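Local coordinates for SA2223 protein (Staphylococcus aureus, PDB 5KAU) that probably binds aromatic cationic drugs and dyes, and here holds rhodamine 6G, in the manner of a GyrI-like effector-binding protein, at residues L58-P63 and P132-Y137; K95-E100 and H117-Q122; Q6-L11 and I89-S94. All blocks are in the same frame, centred on the assembly; numbering follows the deposited sequence. Where two conformers were deposited one is given.

Contact 1. Residues L58-P63 and P132-Y137; sequences LGLCIP and PFFELY. With RHQ (rhodamine 6g), chain B.
G59 and C61 pair with E135 and F133 as the hydrogen-bonded pairs of two antiparallel strands whose axes come within 4.5 Å. C61 N reaches F133 O at 2.8 Å. On the face that carries the leucines, L58 lays CD2 over the centre of the F134 ring, 3.8 Å from its centroid and only 13° off the normal. L60 runs beside F134, bringing its CG to the phenylalanine CB, and W152 also stacks on the F134 ring. On the other face, F133 sets CG between its own N and carbonyl carbon (chi1 61°), and the ring then lies with C61 CB over one face, CZ 3.5 Å from that carbon. Next comes E135, rising where G59 has no side chain to obstruct it. Its OE1 takes the Y137 hydroxyl at 2.7 Å, from above the carboxylate plane, and is also hydrogen-bonded to Y71 OH; OE2 accepts from a water that also donates to G59 O. Rhodamine 6G sits against this group, its C22 3.3 Å from E135 OE1 and its C6 over one face of the Y137 ring, toward the rim. A buried carboxylate beside ethyl carbon C22, bonded to the dye nitrogen N1, would probably favour a cationic aromatic ligand.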
loop_
_atom_site.group_PDB
_atom_site.type_symbol
_atom_site.label_atom_id
_atom_site.label_comp_id
_atom_site.label_asym_id
_atom_site.label_seq_id
_atom_site.Cartn_x
_atom_site.Cartn_y
_atom_site.Cartn_z
ATOM N N LEU A 58 -4.354 4.344 1.979
ATOM C CA LEU A 58 -3.232 3.434 1.723
ATOM C C LEU A 58 -2.898 2.528 2.907
ATOM O O LEU A 58 -2.912 2.944 4.068
ATOM C CB LEU A 58 -1.982 4.221 1.371
ATOM C CG LEU A 58 -1.933 4.906 0.025
ATOM C CD1 LEU A 58 -2.720 6.177 0.178
ATOM C CD2 LEU A 58 -0.491 5.135 -0.288
ATOM N N GLY A 59 -2.635 1.258 2.599
ATOM C CA GLY A 59 -1.981 0.360 3.530
ATOM C C GLY A 59 -0.628 -0.014 2.961
ATOM O O GLY A 59 -0.510 -0.799 2.038
ATOM N N LEU A 60 0.383 0.673 3.431
ATOM C CA LEU A 60 1.759 0.503 2.924
ATOM C C LEU A 60 2.556 -0.513 3.685
ATOM O O LEU A 60 2.627 -0.473 4.927
ATOM C CB LEU A 60 2.545 1.805 3.005
ATOM C CG LEU A 60 1.829 2.919 2.271
ATOM C CD1 LEU A 60 1.270 3.902 3.244
ATOM C CD2 LEU A 60 2.798 3.578 1.232
ATOM N N CYS A 61 3.214 -1.383 2.955
ATOM C CA CYS A 61 4.203 -2.251 3.542
ATOM C C CYS A 61 5.586 -1.609 3.310
ATOM O O CYS A 61 6.018 -1.474 2.172
ATOM C CB CYS A 61 4.086 -3.654 2.929
ATOM S SG CYS A 61 2.462 -4.493 3.351
ATOM N N ILE A 62 6.252 -1.278 4.404
ATOM C CA ILE A 62 7.527 -0.574 4.387
ATOM C C ILE A 62 8.622 -1.454 4.911
ATOM O O ILE A 62 8.556 -1.875 6.073
ATOM C CB ILE A 62 7.434 0.719 5.244
ATOM C CG1 ILE A 62 6.405 1.643 4.632
ATOM C CG2 ILE A 62 8.831 1.392 5.388
ATOM C CD1 ILE A 62 5.951 2.678 5.540
ATOM N N PRO A 63 9.624 -1.783 4.072
ATOM C CA PRO A 63 10.733 -2.608 4.577
ATOM C C PRO A 63 11.545 -1.807 5.596
ATOM O O PRO A 63 11.707 -0.597 5.394
ATOM C CB PRO A 63 11.566 -2.901 3.324
ATOM C CG PRO A 63 11.194 -1.871 2.360
ATOM C CD PRO A 63 9.820 -1.403 2.657
ATOM N N PRO A 132 8.509 1.053 -0.680
ATOM C CA PRO A 132 7.246 0.570 -0.127
ATOM C C PRO A 132 6.333 0.056 -1.249
ATOM O O PRO A 132 6.316 0.647 -2.324
ATOM C CB PRO A 132 6.609 1.842 0.512
ATOM C CG PRO A 132 7.858 2.753 0.756
ATOM C CD PRO A 132 8.749 2.482 -0.385
ATOM N N PHE A 133 5.479 -0.927 -0.953
ATOM C CA PHE A 133 4.381 -1.207 -1.888
ATOM C C PHE A 133 3.141 -1.064 -1.092
ATOM O O PHE A 133 3.211 -1.099 0.130
ATOM C CB PHE A 133 4.457 -2.584 -2.531
ATOM C CG PHE A 133 4.393 -3.744 -1.546
ATOM C CD1 PHE A 133 3.201 -4.308 -1.214
ATOM C CD2 PHE A 133 5.552 -4.301 -1.007
ATOM C CE1 PHE A 133 3.143 -5.387 -0.305
ATOM C CE2 PHE A 133 5.472 -5.398 -0.097
ATOM C CZ PHE A 133 4.265 -5.921 0.210
ATOM N N PHE A 134 2.002 -0.902 -1.730
ATOM C CA PHE A 134 0.799 -0.626 -0.968
ATOM C C PHE A 134 -0.511 -1.095 -1.607
ATOM O O PHE A 134 -0.628 -1.259 -2.848
ATOM C CB PHE A 134 0.709 0.856 -0.677
ATOM C CG PHE A 134 0.639 1.771 -1.896
ATOM C CD1 PHE A 134 -0.614 2.139 -2.474
ATOM C CD2 PHE A 134 1.751 2.362 -2.393
ATOM C CE1 PHE A 134 -0.700 3.009 -3.485
ATOM C CE2 PHE A 134 1.654 3.212 -3.483
ATOM C CZ PHE A 134 0.437 3.526 -4.017
ATOM N N GLU A 135 -1.476 -1.280 -0.700
ATOM C CA GLU A 135 -2.917 -1.444 -0.973
ATOM C C GLU A 135 -3.522 -0.090 -1.009
ATOM O O GLU A 135 -3.245 0.738 -0.092
ATOM C CB GLU A 135 -3.554 -2.308 0.135
ATOM C CG GLU A 135 -2.845 -3.614 0.312
ATOM C CD GLU A 135 -2.719 -4.070 1.756
ATOM O OE1 GLU A 135 -3.552 -3.690 2.607
ATOM O OE2 GLU A 135 -1.764 -4.879 1.987
ATOM N N LEU A 136 -4.410 0.134 -1.987
ATOM C CA LEU A 136 -5.133 1.414 -2.074
ATOM C C LEU A 136 -6.611 1.120 -2.011
ATOM O O LEU A 136 -7.104 0.446 -2.851
ATOM C CB LEU A 136 -4.781 2.225 -3.324
ATOM C CG LEU A 136 -5.458 3.592 -3.476
ATOM C CD1 LEU A 136 -5.011 4.540 -2.435
ATOM C CD2 LEU A 136 -5.091 4.172 -4.769
ATOM N N TYR A 137 -7.279 1.673 -1.006
ATOM C CA TYR A 137 -8.699 1.409 -0.716
ATOM C C TYR A 137 -9.469 2.633 -0.945
ATOM O O TYR A 137 -9.505 3.523 -0.086
ATOM C CB TYR A 137 -8.959 0.976 0.736
ATOM C CG TYR A 137 -8.228 -0.303 1.127
ATOM C CD1 TYR A 137 -8.817 -1.551 0.989
ATOM C CD2 TYR A 137 -6.928 -0.235 1.608
ATOM C CE1 TYR A 137 -8.112 -2.701 1.331
ATOM C CE2 TYR A 137 -6.215 -1.379 1.922
ATOM C CZ TYR A 137 -6.842 -2.618 1.805
ATOM O OH TYR A 137 -6.186 -3.770 2.089
HETATM C C1 RHQ B . -9.220 -3.158 5.695
HETATM C C2 RHQ B . -9.943 -3.764 6.719
HETATM C C3 RHQ B . -11.164 -3.135 7.098
HETATM C C4 RHQ B . -11.612 -1.999 6.497
HETATM C C5 RHQ B . -10.845 -1.403 5.445
HETATM C C6 RHQ B . -9.635 -1.998 5.066
HETATM O O1 RHQ B . -8.051 -3.700 5.275
HETATM C C7 RHQ B . -7.564 -4.850 5.833
HETATM C C8 RHQ B . -8.254 -5.489 6.873
HETATM C C9 RHQ B . -9.465 -4.945 7.282
HETATM C C10 RHQ B . -6.374 -5.319 5.324
HETATM C C11 RHQ B . -5.814 -6.479 5.870
HETATM C C12 RHQ B . -6.498 -7.153 6.942
HETATM C C13 RHQ B . -7.674 -6.671 7.415
HETATM N N1 RHQ B . -4.637 -6.979 5.416
HETATM C C14 RHQ B . -10.133 -5.542 8.402
HETATM C C15 RHQ B . -9.375 -5.295 9.538
HETATM C C16 RHQ B . -9.786 -5.720 10.772
HETATM C C17 RHQ B . -10.991 -6.357 10.840
HETATM C C18 RHQ B . -11.787 -6.590 9.699
HETATM C C19 RHQ B . -11.390 -6.177 8.432
HETATM C C20 RHQ B . -5.933 -8.393 7.530
HETATM C C21 RHQ B . -12.924 -1.405 6.910
HETATM C C22 RHQ B . -3.954 -6.513 4.205
HETATM C C23 RHQ B . -4.685 -6.944 2.942
HETATM N N2 RHQ B . -11.314 -0.244 4.890
HETATM C C24 RHQ B . -10.725 0.443 3.733
HETATM C C25 RHQ B . -11.575 1.639 3.327
HETATM C C26 RHQ B . -12.385 -6.024 7.348
HETATM O O27 RHQ B . -11.849 -5.903 6.125
HETATM O O2 RHQ B . -13.471 -5.478 7.495
HETATM C C28 RHQ B . -14.469 -6.114 6.738
HETATM C C29 RHQ B . -15.817 -5.762 7.332
HETATM O O HOH W 1 0.865 -3.543 1.739
#

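Contact 2. Residues K95-E100 and H117-Q122; sequences KYMVFE and HHYIHQ
F99 and M97 reach from one face of strand 87-102 to Y119 and I120 near the end of helix 107-120, a small example of helix-on-sheet packing made without a single hydrogen bond between the two segments. The tighter half lies around F99. Its outer atoms do the touching: CE2 comes to 4.0 Å from Y119 CD1 and CZ to 4.2 Å from I120 CG2, the two rings meeting obliquely instead of stacking. Y119 gets there because its CG stands anti to the backbone N (chi1 176°). I120 turns its CG1 into the position between N and carbonyl carbon (chi1 66°), and this swings the CG2 methyl toward the strand. M97 sits slightly farther off, with SD 4.3 Å from I120 CG2 and 4.5 Å from Y119 CE1, near the plane of the tyrosine ring at its edge. Y3 also packs here, touching both M97 and Y119.

The solvent side of the helix end is of another kind. H118, H121 and Q122 are exposed, and the bonds there are local: Q122 folds back so that NE2 donates to Y119 O at 3.1 Å, in the carbonyl plane, while Q122 O accepts from H161 of the C-terminal histidine run, probably a purification tag. A glycerol, probably from the crystallisation liquor, comes within about 3 Å of the Y119 side chain (nearest atoms). With only apolar atoms meeting at van der Waals range or beyond, cohesion here depends on shape and the exclusion of water, and imposes little directional constraint on the helix.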
loop_
_atom_site.group_PDB
_atom_site.type_symbol
_atom_site.label_atom_id
_atom_site.label_comp_id
_atom_site.label_asym_id
_atom_site.label_seq_id
_atom_site.Cartn_x
_atom_site.Cartn_y
_atom_site.Cartn_z
ATOM N N LYS A 95 7.665 4.467 -10.682
ATOM C CA LYS A 95 6.704 3.795 -11.521
ATOM C C LYS A 95 6.213 2.564 -10.781
ATOM O O LYS A 95 6.920 2.078 -9.908
ATOM C CB LYS A 95 7.330 3.371 -12.839
ATOM C CG LYS A 95 7.849 4.523 -13.579
ATOM C CD LYS A 95 8.085 4.258 -15.064
ATOM C CE LYS A 95 8.960 5.367 -15.685
ATOM N NZ LYS A 95 9.409 5.047 -17.067
ATOM N N TYR A 96 5.056 2.035 -11.182
ATOM C CA TYR A 96 4.400 0.923 -10.512
ATOM C C TYR A 96 3.735 -0.001 -11.523
ATOM O O TYR A 96 3.257 0.477 -12.548
ATOM C CB TYR A 96 3.299 1.364 -9.565
ATOM C CG TYR A 96 3.792 2.149 -8.378
ATOM C CD1 TYR A 96 4.044 3.485 -8.477
ATOM C CD2 TYR A 96 4.014 1.536 -7.163
ATOM C CE1 TYR A 96 4.492 4.227 -7.359
ATOM C CE2 TYR A 96 4.412 2.257 -6.051
ATOM C CZ TYR A 96 4.663 3.591 -6.160
ATOM O OH TYR A 96 5.122 4.261 -5.064
ATOM N N MET A 97 3.656 -1.284 -11.183
ATOM C CA MET A 97 2.683 -2.194 -11.722
ATOM C C MET A 97 1.492 -2.110 -10.812
ATOM O O MET A 97 1.622 -2.423 -9.582
ATOM C CB MET A 97 3.183 -3.621 -11.737
ATOM C CG MET A 97 4.374 -3.895 -12.644
ATOM S SD MET A 97 4.943 -5.645 -12.493
ATOM C CE MET A 97 5.937 -5.775 -13.963
ATOM N N VAL A 98 0.322 -1.762 -11.362
ATOM C CA VAL A 98 -0.852 -1.596 -10.505
ATOM C C VAL A 98 -1.813 -2.697 -10.873
ATOM O O VAL A 98 -2.219 -2.823 -12.025
ATOM C CB VAL A 98 -1.465 -0.248 -10.637
ATOM C CG1 VAL A 98 -2.670 -0.084 -9.689
ATOM C CG2 VAL A 98 -0.432 0.795 -10.381
ATOM N N PHE A 99 -2.105 -3.513 -9.861
ATOM C CA PHE A 99 -3.027 -4.652 -9.982
ATOM C C PHE A 99 -4.369 -4.420 -9.266
ATOM O O PHE A 99 -4.437 -3.618 -8.360
ATOM C CB PHE A 99 -2.371 -5.890 -9.374
ATOM C CG PHE A 99 -1.006 -6.211 -9.921
ATOM C CD1 PHE A 99 0.137 -5.640 -9.389
ATOM C CD2 PHE A 99 -0.868 -7.118 -10.971
ATOM C CE1 PHE A 99 1.416 -5.950 -9.899
ATOM C CE2 PHE A 99 0.400 -7.431 -11.479
ATOM C CZ PHE A 99 1.553 -6.812 -10.936
ATOM N N GLU A 100 -5.416 -5.128 -9.662
ATOM C CA GLU A 100 -6.719 -5.028 -9.024
ATOM C C GLU A 100 -7.096 -6.327 -8.353
ATOM O O GLU A 100 -7.040 -7.393 -8.980
ATOM C CB GLU A 100 -7.839 -4.638 -10.023
ATOM C CG GLU A 100 -7.621 -3.219 -10.587
ATOM C CD GLU A 100 -8.769 -2.750 -11.487
ATOM O OE1 GLU A 100 -9.518 -3.609 -11.962
ATOM O OE2 GLU A 100 -8.906 -1.536 -11.704
ATOM N N HIS A 117 2.646 -11.679 -5.984
ATOM C CA HIS A 117 4.017 -11.946 -5.592
ATOM C C HIS A 117 4.567 -13.059 -6.433
ATOM O O HIS A 117 5.719 -13.004 -6.911
ATOM C CB HIS A 117 4.126 -12.251 -4.089
ATOM C CG HIS A 117 4.302 -11.012 -3.240
ATOM N ND1 HIS A 117 3.261 -10.390 -2.581
ATOM C CD2 HIS A 117 5.407 -10.265 -2.981
ATOM C CE1 HIS A 117 3.720 -9.330 -1.925
ATOM N NE2 HIS A 117 5.018 -9.238 -2.147
ATOM N N HIS A 118 3.737 -14.039 -6.725
ATOM C CA HIS A 118 4.192 -15.093 -7.566
ATOM C C HIS A 118 4.484 -14.574 -8.985
ATOM O O HIS A 118 5.447 -15.009 -9.616
ATOM C CB HIS A 118 3.144 -16.201 -7.575
ATOM C CG HIS A 118 3.544 -17.400 -8.353
ATOM N ND1 HIS A 118 4.506 -18.285 -7.917
ATOM C CD2 HIS A 118 3.105 -17.862 -9.549
ATOM C CE1 HIS A 118 4.653 -19.240 -8.823
ATOM N NE2 HIS A 118 3.811 -19.011 -9.818
ATOM N N TYR A 119 3.631 -13.678 -9.501
ATOM C CA TYR A 119 3.797 -13.131 -10.842
ATOM C C TYR A 119 5.068 -12.321 -10.928
ATOM O O TYR A 119 5.880 -12.485 -11.838
ATOM C CB TYR A 119 2.614 -12.237 -11.197
ATOM C CG TYR A 119 2.737 -11.539 -12.525
ATOM C CD1 TYR A 119 3.073 -10.190 -12.613
ATOM C CD2 TYR A 119 2.500 -12.232 -13.704
ATOM C CE1 TYR A 119 3.165 -9.550 -13.830
ATOM C CE2 TYR A 119 2.587 -11.606 -14.937
ATOM C CZ TYR A 119 2.917 -10.266 -14.998
ATOM O OH TYR A 119 3.027 -9.665 -16.226
ATOM N N ILE A 120 5.253 -11.421 -9.958
ATOM C CA ILE A 120 6.398 -10.501 -10.054
ATOM C C ILE A 120 7.775 -11.182 -9.792
ATOM O O ILE A 120 8.806 -10.601 -10.054
ATOM C CB ILE A 120 6.236 -9.298 -9.103
ATOM C CG1 ILE A 120 6.279 -9.736 -7.652
ATOM C CG2 ILE A 120 4.978 -8.598 -9.398
ATOM C CD1 ILE A 120 6.115 -8.570 -6.710
ATOM N N HIS A 121 7.795 -12.440 -9.370
ATOM C CA HIS A 121 9.073 -13.150 -9.147
ATOM C C HIS A 121 9.863 -13.330 -10.428
ATOM O O HIS A 121 11.084 -13.567 -10.360
ATOM C CB HIS A 121 8.881 -14.549 -8.508
ATOM C CG HIS A 121 8.479 -14.501 -7.063
ATOM N ND1 HIS A 121 8.487 -13.330 -6.326
ATOM C CD2 HIS A 121 8.007 -15.470 -6.236
ATOM C CE1 HIS A 121 8.046 -13.581 -5.104
ATOM N NE2 HIS A 121 7.752 -14.869 -5.023
ATOM N N GLN A 122 9.180 -13.235 -11.579
ATOM C CA GLN A 122 9.834 -13.288 -12.909
ATOM C C GLN A 122 10.503 -11.971 -13.300
ATOM O O GLN A 122 11.140 -11.876 -14.347
ATOM C CB GLN A 122 8.815 -13.609 -14.005
ATOM C CG GLN A 122 7.806 -14.712 -13.705
ATOM C CD GLN A 122 6.647 -14.714 -14.724
ATOM O OE1 GLN A 122 6.844 -15.055 -15.904
ATOM N NE2 GLN A 122 5.443 -14.322 -14.277
#

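Contact 3. Residues Q6-L11 and I89-S94; sequences QQLASL and ITLASS
L8 and L11 bond to S94 and L91 at two antiparallel hydrogen-bonded pairs, the seam where strand 87-102 meets strand 4-20 and closes a six-stranded barrel. L11 O accepts from L91 N at 2.8 Å and L8 N donates to S94 O at 2.9 Å, each bond nearly straight; the return bonds, S94 N to L8 O and L11 N to L91 O, are somewhat longer. Between the pairs both strands break regular pairing together, around A9-S10 and A92-S93, and serines take over. S93 holds OG anti to its own N (chi1 168°), from where the hydroxyl donates to L8 O at 2.9 Å in the carbonyl plane, giving that oxygen a second donor beside S94 N. In return S10 OG accepts from S93 N at 3.3 Å, a longer link, with an N-H...O angle of 140°. A water bridges the two backbones, donating to A9 O and to L91 O.

Packing is thinner. L8, L11, L91 and S94 share one face of the sheet, where L8 CD1 and L91 CD2 only just meet; W152 and L54 pack against L8 on this side, and P132 against L91. Toward solvent, the extended chain of Q7 brings CG alongside S94 O. At the far end, the methyl CG2 of T90 lies 3.7 Å from L11 O, the same oxygen that accepts from L91 N.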
loop_
_atom_site.group_PDB
_atom_site.type_symbol
_atom_site.label_atom_id
_atom_site.label_comp_id
_atom_site.label_asym_id
_atom_site.label_seq_id
_atom_site.Cartn_x
_atom_site.Cartn_y
_atom_site.Cartn_z
ATOM N N GLN A 6 1.666 2.727 -13.907
ATOM C CA GLN A 6 1.360 4.036 -13.393
ATOM C C GLN A 6 2.644 4.678 -12.836
ATOM O O GLN A 6 3.608 3.970 -12.484
ATOM C CB GLN A 6 0.272 3.938 -12.296
ATOM C CG GLN A 6 -1.100 3.655 -12.812
ATOM C CD GLN A 6 -1.640 4.802 -13.676
ATOM O OE1 GLN A 6 -1.194 5.958 -13.577
ATOM N NE2 GLN A 6 -2.590 4.481 -14.540
ATOM N N GLN A 7 2.688 6.003 -12.765
ATOM C CA GLN A 7 3.828 6.711 -12.208
ATOM C C GLN A 7 3.316 7.727 -11.175
ATOM O O GLN A 7 2.268 8.324 -11.439
ATOM C CB GLN A 7 4.570 7.401 -13.322
ATOM C CG GLN A 7 5.887 8.047 -12.888
ATOM C CD GLN A 7 6.747 8.424 -14.071
ATOM O OE1 GLN A 7 6.279 8.487 -15.210
ATOM N NE2 GLN A 7 8.033 8.651 -13.807
ATOM N N LEU A 8 3.997 7.894 -10.013
ATOM C CA LEU A 8 3.652 8.927 -9.010
ATOM C C LEU A 8 4.871 9.843 -8.866
ATOM O O LEU A 8 6.007 9.367 -8.937
ATOM C CB LEU A 8 3.273 8.333 -7.649
ATOM C CG LEU A 8 2.149 7.340 -7.650
ATOM C CD1 LEU A 8 2.003 6.726 -6.285
ATOM C CD2 LEU A 8 0.846 7.979 -8.005
ATOM N N ALA A 9 4.637 11.143 -8.690
ATOM C CA ALA A 9 5.645 12.065 -8.152
ATOM C C ALA A 9 5.848 11.761 -6.671
ATOM O O ALA A 9 5.062 11.010 -6.087
ATOM C CB ALA A 9 5.193 13.478 -8.309
ATOM N N SER A 10 6.835 12.401 -6.047
ATOM C CA SER A 10 7.020 12.253 -4.610
ATOM C C SER A 10 5.773 12.820 -3.903
ATOM O O SER A 10 5.232 13.823 -4.317
ATOM C CB SER A 10 8.317 12.959 -4.112
ATOM O OG SER A 10 9.535 12.228 -4.489
ATOM N N LEU A 11 5.346 12.158 -2.837
ATOM C CA LEU A 11 4.101 12.503 -2.184
ATOM C C LEU A 11 4.404 12.572 -0.724
ATOM O O LEU A 11 5.322 11.881 -0.250
ATOM C CB LEU A 11 3.036 11.429 -2.460
ATOM C CG LEU A 11 2.468 11.474 -3.887
ATOM C CD1 LEU A 11 1.448 10.397 -4.119
ATOM C CD2 LEU A 11 1.834 12.787 -4.073
ATOM N N ILE A 89 5.608 10.623 6.164
ATOM C CA ILE A 89 6.716 10.237 5.345
ATOM C C ILE A 89 6.595 10.830 3.946
ATOM O O ILE A 89 5.532 11.283 3.516
ATOM C CB ILE A 89 6.808 8.730 5.238
ATOM C CG1 ILE A 89 5.566 8.213 4.511
ATOM C CG2 ILE A 89 6.944 8.167 6.664
ATOM C CD1 ILE A 89 5.609 6.735 4.288
ATOM N N THR A 90 7.722 10.780 3.240
ATOM C CA THR A 90 7.747 11.116 1.856
ATOM C C THR A 90 7.767 9.768 1.134
ATOM O O THR A 90 8.565 8.878 1.525
ATOM C CB THR A 90 8.949 11.934 1.504
ATOM O OG1 THR A 90 8.893 13.186 2.210
ATOM C CG2 THR A 90 8.999 12.164 -0.041
ATOM N N LEU A 91 6.859 9.585 0.172
ATOM C CA LEU A 91 6.815 8.375 -0.685
ATOM C C LEU A 91 7.519 8.782 -1.969
ATOM O O LEU A 91 7.002 9.641 -2.711
ATOM C CB LEU A 91 5.392 7.908 -0.978
ATOM C CG LEU A 91 5.352 6.765 -1.947
ATOM C CD1 LEU A 91 6.017 5.458 -1.304
ATOM C CD2 LEU A 91 3.914 6.515 -2.265
ATOM N N ALA A 92 8.720 8.230 -2.165
ATOM C CA ALA A 92 9.564 8.692 -3.230
ATOM C C ALA A 92 8.993 8.243 -4.548
ATOM O O ALA A 92 8.354 7.161 -4.664
ATOM C CB ALA A 92 11.006 8.200 -3.077
ATOM N N SER A 93 9.177 9.129 -5.506
ATOM C CA SER A 93 8.609 9.023 -6.828
ATOM C C SER A 93 8.958 7.686 -7.472
ATOM O O SER A 93 10.061 7.189 -7.278
ATOM C CB SER A 93 9.150 10.141 -7.679
ATOM O OG SER A 93 8.837 9.912 -9.004
ATOM N N SER A 94 8.041 7.069 -8.199
ATOM C CA SER A 94 8.349 5.746 -8.748
ATOM C C SER A 94 7.316 5.395 -9.794
ATOM O O SER A 94 6.235 6.000 -9.820
ATOM C CB SER A 94 8.384 4.694 -7.638
ATOM O OG SER A 94 8.668 3.392 -8.145
HETATM O O HOH W 2 10.047 7.860 -11.225
HETATM O O HOH W 3 4.880 8.960 -4.365
#

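All three contacts belong to one closed antiparallel barrel. Contact 1 lies closest to the centre of the chain, with centres about 13 Å from contact 2 and 12 Å from contact 3; contacts 2 and 3 are about 17 Å apart. F134 CZ, on the leucine face of contact 1, lies 4.2 Å from L8 CD1 of contact 3, and P132 CG is 3.9 Å from L91 CD1; F134 CE2 is 3.9 Å from Y96 CE2 of contact 2. A probable hydrogen bond from Y96 N to Q6 O, 2.7 Å, continues the seam of contact 3 into 95-100. Contact 1 contributes side chains to the rhodamine site; the F99 side chain stays about 13 Å from the dye.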